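Local coordinates for sulfur oxidation protein soxB (Thermus thermophilus, PDB 2WDD) that probably cleaves the sulfur-sulfur bond of cysteine S-thiosulfonate in the Sox sulfur oxidation pathway, with two bound manganese ions in its active site, at residues L82-S87 with E93-F98; R72-E77 with T291-R296; R487-E490 with P495-P498. All coordinates share one frame; numbering follows the deposited sequence. Where two conformers were deposited one is given.

Contact 1 of 3, residues L82-S87 with E93-F98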
loop_
_atom_site.group_PDB
_atom_site.type_symbol
_atom_site.label_atom_id
_atom_site.label_comp_id
_atom_site.label_asym_id
_atom_site.label_seq_id
_atom_site.Cartn_x
_atom_site.Cartn_y
_atom_site.Cartn_z
ATOM N N LEU A 82 -6.219 -18.753 1.286
ATOM C CA LEU A 82 -6.295 -17.551 2.118
ATOM C C LEU A 82 -5.016 -17.390 2.939
ATOM O O LEU A 82 -4.528 -16.272 3.106
ATOM C CB LEU A 82 -7.525 -17.561 3.029
ATOM C CG LEU A 82 -7.733 -16.277 3.844
ATOM C CD1 LEU A 82 -7.648 -15.046 2.953
ATOM C CD2 LEU A 82 -9.086 -16.326 4.570
ATOM N N ALA A 83 -4.468 -18.496 3.449
ATOM C CA ALA A 83 -3.232 -18.424 4.223
ATOM C C ALA A 83 -2.101 -17.867 3.352
ATOM O O ALA A 83 -1.280 -17.072 3.807
ATOM C CB ALA A 83 -2.853 -19.803 4.773
ATOM N N TYR A 84 -2.081 -18.283 2.093
ATOM C CA TYR A 84 -1.082 -17.809 1.123
ATOM C C TYR A 84 -1.145 -16.280 0.983
ATOM O O TYR A 84 -0.112 -15.610 0.950
ATOM C CB TYR A 84 -1.349 -18.484 -0.229
ATOM C CG TYR A 84 -0.630 -17.901 -1.431
ATOM C CD1 TYR A 84 0.723 -17.568 -1.382
ATOM C CD2 TYR A 84 -1.292 -17.757 -2.643
ATOM C CE1 TYR A 84 1.390 -17.078 -2.513
ATOM C CE2 TYR A 84 -0.655 -17.242 -3.753
ATOM C CZ TYR A 84 0.689 -16.919 -3.700
ATOM O OH TYR A 84 1.330 -16.430 -4.835
ATOM N N LEU A 85 -2.349 -15.726 0.915
ATOM C CA LEU A 85 -2.494 -14.275 0.800
ATOM C C LEU A 85 -2.154 -13.559 2.110
ATOM O O LEU A 85 -1.573 -12.472 2.131
ATOM C CB LEU A 85 -3.947 -13.923 0.457
ATOM C CG LEU A 85 -4.292 -13.791 -1.034
ATOM C CD1 LEU A 85 -4.011 -15.071 -1.797
ATOM C CD2 LEU A 85 -5.753 -13.364 -1.191
ATOM N N LEU A 86 -2.591 -14.166 3.207
ATOM C CA LEU A 86 -2.597 -13.537 4.514
ATOM C C LEU A 86 -1.295 -13.420 5.279
ATOM O O LEU A 86 -1.133 -12.504 6.093
ATOM C CB LEU A 86 -3.630 -14.277 5.377
ATOM C CG LEU A 86 -4.148 -13.651 6.670
ATOM C CD1 LEU A 86 -4.822 -12.310 6.381
ATOM C CD2 LEU A 86 -5.174 -14.612 7.316
ATOM N N SER A 87 -0.379 -14.356 5.067
ATOM C CA SER A 87 0.825 -14.408 5.879
ATOM C C SER A 87 2.078 -14.779 5.074
ATOM O O SER A 87 1.979 -15.384 4.003
ATOM C CB SER A 87 0.577 -15.497 6.936
ATOM O OG SER A 87 1.712 -15.785 7.731
ATOM N N GLU A 93 6.603 -21.827 -0.942
ATOM C CA GLU A 93 5.919 -23.080 -1.240
ATOM C C GLU A 93 4.505 -22.827 -1.753
ATOM O O GLU A 93 4.088 -23.412 -2.758
ATOM C CB GLU A 93 5.889 -23.990 -0.009
ATOM C CG GLU A 93 7.269 -24.410 0.477
ATOM C CD GLU A 93 7.222 -25.518 1.512
ATOM O OE1 GLU A 93 6.568 -26.551 1.258
ATOM O OE2 GLU A 93 7.859 -25.366 2.575
ATOM N N LEU A 94 3.777 -21.934 -1.091
ATOM C CA LEU A 94 2.412 -21.629 -1.512
ATOM C C LEU A 94 2.347 -20.844 -2.821
ATOM O O LEU A 94 1.401 -20.994 -3.589
ATOM C CB LEU A 94 1.631 -20.930 -0.396
ATOM C CG LEU A 94 1.498 -21.809 0.851
ATOM C CD1 LEU A 94 0.624 -21.131 1.901
ATOM C CD2 LEU A 94 0.944 -23.195 0.485
ATOM N N ALA A 95 3.363 -20.022 -3.087
ATOM C CA ALA A 95 3.400 -19.275 -4.337
ATOM C C ALA A 95 3.568 -20.272 -5.496
ATOM O O ALA A 95 2.960 -20.111 -6.566
ATOM C CB ALA A 95 4.550 -18.256 -4.308
ATOM N N ARG A 96 4.369 -21.311 -5.280
ATOM C CA ARG A 96 4.543 -22.333 -6.315
ATOM C C ARG A 96 3.247 -23.128 -6.474
ATOM O O ARG A 96 2.912 -23.579 -7.565
ATOM C CB ARG A 96 5.681 -23.287 -5.958
ATOM C CG ARG A 96 6.991 -22.596 -5.641
ATOM C CD ARG A 96 7.935 -22.636 -6.808
ATOM N NE ARG A 96 9.247 -22.110 -6.449
ATOM C CZ ARG A 96 9.874 -21.159 -7.130
ATOM N NH1 ARG A 96 9.304 -20.630 -8.206
ATOM N NH2 ARG A 96 11.064 -20.739 -6.727
ATOM N N THR A 97 2.535 -23.317 -5.372
ATOM C CA THR A 97 1.318 -24.119 -5.371
ATOM C C THR A 97 0.140 -23.468 -6.080
ATOM O O THR A 97 -0.480 -24.065 -6.974
ATOM C CB THR A 97 0.939 -24.476 -3.904
ATOM O OG1 THR A 97 1.977 -25.271 -3.319
ATOM C CG2 THR A 97 -0.399 -25.222 -3.834
ATOM N N PHE A 98 -0.187 -22.248 -5.649
ATOM C CA PHE A 98 -1.375 -21.537 -6.105
ATOM C C PHE A 98 -1.153 -20.570 -7.256
ATOM O O PHE A 98 -2.108 -20.115 -7.872
ATOM C CB PHE A 98 -2.033 -20.802 -4.934
ATOM C CG PHE A 98 -2.496 -21.715 -3.827
ATOM C CD1 PHE A 98 -3.372 -22.767 -4.088
ATOM C CD2 PHE A 98 -1.997 -21.571 -2.540
ATOM C CE1 PHE A 98 -3.767 -23.628 -3.072
ATOM C CE2 PHE A 98 -2.403 -22.409 -1.516
ATOM C CZ PHE A 98 -3.308 -23.433 -1.778
#
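Tyr84 and Leu94, whose CA atoms lie 5.8 Å apart, mark where the helical segments 82-86 and 93-98 pass each other, with axes 9.8 Å apart at closest approach and a signed crossing angle of -130°. This is a helix-loop-helix unit, built from two successive short helices, and Tyr84 supplies nearly all of what segment 82-87 contributes. The ring is sent across the gap with CG anti to the backbone N (chi1 167°), and it lies against the 93-98 backbone as much as against side chains. Leu94 O sits above the centre of one ring face. Beside it, Tyr84 CD1 meets Leu94 CB at 3.6 Å, and Tyr84 CE1 approaches Ala95 CA at 3.5 Å. Phe98 comes up obliquely on the same side of the Tyr84 ring plane as Leu94 O, with CD2 of each ring 3.9 Å apart and the planes inclined by 36°. The contact is apolar and buried, yet the phenol oxygen is satisfied by a hydrogen bond with Gly99 O, just past the second helix. That bond fixes the far end of the ring, where Tyr84 OH also rests 3.7 Å from Ala95 CB.

Contact 2 of 3, residues R72-E77 with T291-R296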
loop_
_atom_site.group_PDB
_atom_site.type_symbol
_atom_site.label_atom_id
_atom_site.label_comp_id
_atom_site.label_asym_id
_atom_site.label_seq_id
_atom_site.Cartn_x
_atom_site.Cartn_y
_atom_site.Cartn_z
ATOM N N ARG A 72 -3.932 -17.619 13.169
ATOM C CA ARG A 72 -4.702 -18.005 14.347
ATOM C C ARG A 72 -5.815 -17.008 14.646
ATOM O O ARG A 72 -6.942 -17.392 14.983
ATOM C CB ARG A 72 -3.779 -18.131 15.558
ATOM C CG ARG A 72 -2.819 -19.301 15.458
ATOM C CD ARG A 72 -2.127 -19.536 16.793
ATOM N NE ARG A 72 -1.201 -18.464 17.159
ATOM C CZ ARG A 72 0.108 -18.484 16.907
ATOM N NH1 ARG A 72 0.639 -19.509 16.257
ATOM N NH2 ARG A 72 0.888 -17.484 17.319
ATOM N N TYR A 73 -5.492 -15.720 14.545
ATOM C CA TYR A 73 -6.465 -14.675 14.852
ATOM C C TYR A 73 -7.748 -14.820 14.047
ATOM O O TYR A 73 -8.847 -14.658 14.571
ATOM C CB TYR A 73 -5.842 -13.299 14.606
ATOM C CG TYR A 73 -6.713 -12.134 15.013
ATOM C CD1 TYR A 73 -6.539 -11.506 16.250
ATOM C CD2 TYR A 73 -7.672 -11.621 14.150
ATOM C CE1 TYR A 73 -7.319 -10.418 16.614
ATOM C CE2 TYR A 73 -8.448 -10.540 14.511
ATOM C CZ TYR A 73 -8.284 -9.956 15.743
ATOM O OH TYR A 73 -9.053 -8.857 16.090
ATOM N N TYR A 74 -7.596 -15.129 12.764
ATOM C CA TYR A 74 -8.729 -15.257 11.862
ATOM C C TYR A 74 -9.212 -16.693 11.663
ATOM O O TYR A 74 -10.137 -16.930 10.897
ATOM C CB TYR A 74 -8.388 -14.608 10.516
ATOM C CG TYR A 74 -8.285 -13.107 10.629
ATOM C CD1 TYR A 74 -9.426 -12.335 10.853
ATOM C CD2 TYR A 74 -7.060 -12.460 10.565
ATOM C CE1 TYR A 74 -9.350 -10.968 10.975
ATOM C CE2 TYR A 74 -6.969 -11.082 10.710
ATOM C CZ TYR A 74 -8.123 -10.341 10.915
ATOM O OH TYR A 74 -8.043 -8.973 11.043
ATOM N N GLY A 75 -8.576 -17.651 12.331
ATOM C CA GLY A 75 -8.995 -19.035 12.183
ATOM C C GLY A 75 -8.776 -19.583 10.787
ATOM O O GLY A 75 -9.551 -20.410 10.297
ATOM N N VAL A 76 -7.715 -19.119 10.140
ATOM C CA VAL A 76 -7.370 -19.561 8.793
ATOM C C VAL A 76 -6.409 -20.729 8.861
ATOM O O VAL A 76 -5.378 -20.668 9.543
ATOM C CB VAL A 76 -6.805 -18.390 7.980
ATOM C CG1 VAL A 76 -6.353 -18.850 6.582
ATOM C CG2 VAL A 76 -7.864 -17.315 7.869
ATOM N N GLU A 77 -6.766 -21.806 8.169
ATOM C CA GLU A 77 -5.935 -22.994 8.173
ATOM C C GLU A 77 -4.661 -22.809 7.361
ATOM O O GLU A 77 -4.664 -22.207 6.280
ATOM C CB GLU A 77 -6.721 -24.213 7.689
ATOM C CG GLU A 77 -7.858 -24.610 8.618
ATOM C CD GLU A 77 -7.947 -26.106 8.831
ATOM O OE1 GLU A 77 -8.147 -26.833 7.837
ATOM O OE2 GLU A 77 -7.825 -26.555 9.991
ATOM N N THR A 291 -8.204 -8.249 6.267
ATOM C CA THR A 291 -9.116 -8.558 7.373
ATOM C C THR A 291 -10.153 -9.598 6.918
ATOM O O THR A 291 -11.240 -9.244 6.460
ATOM C CB THR A 291 -9.844 -7.298 7.881
ATOM O OG1 THR A 291 -10.513 -6.659 6.789
ATOM C CG2 THR A 291 -8.865 -6.334 8.513
ATOM N N PRO A 292 -9.829 -10.894 7.042
ATOM C CA PRO A 292 -10.750 -11.959 6.629
ATOM C C PRO A 292 -12.098 -11.892 7.339
ATOM O O PRO A 292 -13.114 -12.327 6.791
ATOM C CB PRO A 292 -9.989 -13.227 6.988
ATOM C CG PRO A 292 -8.534 -12.824 6.791
ATOM C CD PRO A 292 -8.490 -11.416 7.363
ATOM N N ARG A 293 -12.097 -11.294 8.529
ATOM C CA ARG A 293 -13.313 -11.062 9.303
ATOM C C ARG A 293 -13.238 -9.574 9.634
ATOM O O ARG A 293 -12.145 -9.052 9.882
ATOM C CB ARG A 293 -13.292 -11.884 10.594
ATOM C CG ARG A 293 -13.248 -13.382 10.370
ATOM C CD ARG A 293 -13.466 -14.133 11.676
ATOM N NE ARG A 293 -13.128 -15.550 11.564
ATOM C CZ ARG A 293 -13.969 -16.492 11.148
ATOM N NH1 ARG A 293 -15.202 -16.169 10.782
ATOM N NH2 ARG A 293 -13.577 -17.759 11.095
ATOM N N PRO A 294 -14.382 -8.868 9.628
ATOM C CA PRO A 294 -14.352 -7.424 9.891
ATOM C C PRO A 294 -13.930 -7.109 11.322
ATOM O O PRO A 294 -14.154 -7.897 12.252
ATOM C CB PRO A 294 -15.798 -6.987 9.632
ATOM C CG PRO A 294 -16.611 -8.231 9.971
ATOM C CD PRO A 294 -15.760 -9.385 9.489
ATOM N N TRP A 295 -13.304 -5.952 11.486
ATOM C CA TRP A 295 -12.808 -5.516 12.773
ATOM C C TRP A 295 -13.863 -4.602 13.381
ATOM O O TRP A 295 -14.223 -3.586 12.791
ATOM C CB TRP A 295 -11.493 -4.752 12.557
ATOM C CG TRP A 295 -10.819 -4.279 13.787
ATOM C CD1 TRP A 295 -10.998 -4.735 15.069
ATOM C CD2 TRP A 295 -9.799 -3.290 13.853
ATOM N NE1 TRP A 295 -10.163 -4.065 15.931
ATOM C CE2 TRP A 295 -9.416 -3.166 15.208
ATOM C CE3 TRP A 295 -9.167 -2.487 12.895
ATOM C CZ2 TRP A 295 -8.417 -2.277 15.624
ATOM C CZ3 TRP A 295 -8.189 -1.600 13.313
ATOM C CH2 TRP A 295 -7.807 -1.519 14.662
ATOM N N ARG A 296 -14.388 -4.990 14.538
ATOM C CA ARG A 296 -15.413 -4.205 15.206
ATOM C C ARG A 296 -14.741 -3.169 16.116
ATOM O O ARG A 296 -14.016 -3.523 17.053
ATOM C CB ARG A 296 -16.317 -5.122 16.045
ATOM C CG ARG A 296 -17.470 -4.390 16.707
ATOM C CD ARG A 296 -18.480 -3.935 15.681
ATOM N NE ARG A 296 -19.676 -3.368 16.305
ATOM C CZ ARG A 296 -20.691 -2.839 15.630
ATOM N NH1 ARG A 296 -20.668 -2.800 14.303
ATOM N NH2 ARG A 296 -21.733 -2.345 16.281
HETATM O O HOH W 1 -10.405 -7.929 11.792
#
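Tyr74, in the last turn before Gly75, packs against Pro292 in the loop leading to edge strand 295-297, and the helix closes with a Schellman motif in which Gly75 has positive phi and its N bonds Arg72 O. The contact thus joins a helix end to the border of a six-stranded mixed sheet. Its tight part is the phenol ring. Pro292 CD stands 3.4 Å from the ring centroid and only 2° off the normal, a nearly ideal CH-pi contact, while Tyr73 CD2 lies over the opposite face, so the ring is sandwiched. Chi1 of -69° turns Tyr74 CG anti to its carbonyl carbon and sets a ring face against Pro292 CD; Leu82 and Leu86 of the following helix touch Pro292 as well. At the far end Tyr74 OH touches Thr291 CG2 at 3.7 Å. The other side is looser: Arg293, extended from CG to NE and exposed, lays CB and CG along Tyr74 CD1, then gives only a weak bond from NE to Tyr74 O (3.4 Å, 142°). A leucine in place of Tyr74 has neither flat face nor hydroxyl, and would probably leave Pro292 CD without its CH-pi partner and the bridging water without its phenol mate. That water lies in the ring plane at its edge, 2.7 Å from Tyr74 OH, and donates to Arg293 O at 2.8 Å.

Contact 3 of 3, residues R487-E490 with P495-P498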
loop_
_atom_site.group_PDB
_atom_site.type_symbol
_atom_site.label_atom_id
_atom_site.label_comp_id
_atom_site.label_asym_id
_atom_site.label_seq_id
_atom_site.Cartn_x
_atom_site.Cartn_y
_atom_site.Cartn_z
ATOM N N ARG A 487 19.346 2.888 19.584
ATOM C CA ARG A 487 20.619 2.860 20.286
ATOM C C ARG A 487 21.669 1.986 19.615
ATOM O O ARG A 487 21.393 1.290 18.636
ATOM C CB ARG A 487 20.438 2.483 21.759
ATOM C CG ARG A 487 19.696 1.178 21.999
ATOM C CD ARG A 487 19.958 0.679 23.411
ATOM N NE ARG A 487 18.935 -0.248 23.882
ATOM C CZ ARG A 487 19.178 -1.264 24.703
ATOM N NH1 ARG A 487 20.412 -1.483 25.133
ATOM N NH2 ARG A 487 18.193 -2.061 25.089
ATOM N N GLU A 488 22.886 2.050 20.146
ATOM C CA GLU A 488 24.007 1.291 19.616
ATOM C C GLU A 488 24.118 1.340 18.095
ATOM O O GLU A 488 24.235 0.300 17.439
ATOM C CB GLU A 488 23.911 -0.154 20.087
ATOM C CG GLU A 488 23.740 -0.291 21.586
ATOM C CD GLU A 488 24.476 -1.487 22.141
ATOM O OE1 GLU A 488 25.375 -1.293 22.988
ATOM O OE2 GLU A 488 24.160 -2.620 21.724
ATOM N N VAL A 489 24.067 2.541 17.536
ATOM C CA VAL A 489 24.183 2.699 16.094
ATOM C C VAL A 489 25.625 2.508 15.670
ATOM O O VAL A 489 26.529 3.119 16.238
ATOM C CB VAL A 489 23.677 4.068 15.605
ATOM C CG1 VAL A 489 23.746 4.135 14.076
ATOM C CG2 VAL A 489 22.266 4.350 16.106
ATOM N N GLU A 490 25.834 1.684 14.651
ATOM C CA GLU A 490 27.178 1.466 14.119
ATOM C C GLU A 490 27.106 1.621 12.618
ATOM O O GLU A 490 26.143 1.179 11.989
ATOM C CB GLU A 490 27.684 0.057 14.444
ATOM C CG GLU A 490 27.864 -0.229 15.920
ATOM C CD GLU A 490 28.464 -1.598 16.174
ATOM O OE1 GLU A 490 28.079 -2.556 15.469
ATOM O OE2 GLU A 490 29.326 -1.714 17.072
ATOM N N PRO A 495 31.467 2.358 15.814
ATOM C CA PRO A 495 30.402 3.118 16.472
ATOM C C PRO A 495 30.118 4.423 15.738
ATOM O O PRO A 495 31.023 5.066 15.205
ATOM C CB PRO A 495 30.987 3.416 17.860
ATOM C CG PRO A 495 31.947 2.306 18.104
ATOM C CD PRO A 495 32.524 1.945 16.761
ATOM N N LEU A 496 28.853 4.816 15.707
ATOM C CA LEU A 496 28.490 6.063 15.054
ATOM C C LEU A 496 29.195 7.237 15.732
ATOM O O LEU A 496 29.175 7.357 16.956
ATOM C CB LEU A 496 26.974 6.269 15.111
ATOM C CG LEU A 496 26.427 7.560 14.498
ATOM C CD1 LEU A 496 26.581 7.526 12.990
ATOM C CD2 LEU A 496 24.957 7.714 14.876
ATOM N N ASP A 497 29.826 8.085 14.924
ATOM C CA ASP A 497 30.499 9.288 15.411
ATOM C C ASP A 497 29.559 10.457 15.121
ATOM O O ASP A 497 29.385 10.854 13.967
ATOM C CB ASP A 497 31.829 9.489 14.678
ATOM C CG ASP A 497 32.600 10.699 15.182
ATOM O OD1 ASP A 497 31.996 11.560 15.854
ATOM O OD2 ASP A 497 33.810 10.786 14.889
ATOM N N PRO A 498 28.914 11.002 16.163
ATOM C CA PRO A 498 27.948 12.093 15.953
ATOM C C PRO A 498 28.455 13.293 15.156
ATOM O O PRO A 498 27.664 14.005 14.531
ATOM C CB PRO A 498 27.588 12.535 17.379
ATOM C CG PRO A 498 28.688 11.993 18.250
ATOM C CD PRO A 498 29.116 10.714 17.594
#
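Val489 and Leu496 meet through both backbone and side chain at the open end of a tight beta-hairpin formed by strands 489-491 and 494-495. Leu496 N donates to Val489 O at 2.9 Å with an N-H...O angle of 157°, the donor tilted 29° from the carbonyl plane. Next to this bond the two side chains lie side by side, pointing the same way. Leu496 CD2 rests 3.9 Å from Val489 CG1, and Leu496 CB is 3.4 Å from the accepting Val489 O. The leucine's CG, anti to the backbone N (chi1 178°), brings CD2 alongside the valine. One step nearer the turn, Glu490 and Pro495 form an antiparallel non-hydrogen-bonded pair with CA atoms 4.3 Å apart; their side chains diverge, and the nearest approach is Glu490 CG to Pro495 CA at 4.2 Å. Further out, strand 472-476 lies next to the hairpin in the sheet, antiparallel to 489-491: Leu472 and Tyr474 touch Val489, and Glu490 shares backbone hydrogen bonding with Arg473. Beyond Leu496, Tyr502 OH is hydrogen-bonded to Asp497 N, while Asp497 OD1 is bonded to Asn499 N, which fixes the chain as it leaves the hairpin. Proline has no N-H to donate, but position 495 faces Glu490 where the pairing uses none. Between 487-490 and 495-498 the pairing therefore rests on one backbone bond, supplemented by a small apolar contact.

Contacts 1 and 2 form one neighbourhood and contact 3 stands apart. The centres of contacts 1 and 2 are about 16 Å apart, and the two touch: Ala83 CB lies 3.4 Å from Glu77 O, and Leu82 CD2 lies 3.7 Å from Val76 CG2. Residues 82-98 fall between 77 and 291, so contact 1 is nested inside the loop closed by contact 2. Helix 81-86 thereby ties helix 91-98 to helix 67-74 and to the loop before edge strand 295-297. Contact 3 comes later, in the 5'-nucleotidase C-terminal domain, and closes a hairpin in a separate sheet; its nearest atoms are about 28 Å from contact 1 and 24 Å from contact 2, so these segments do not link the two regions directly.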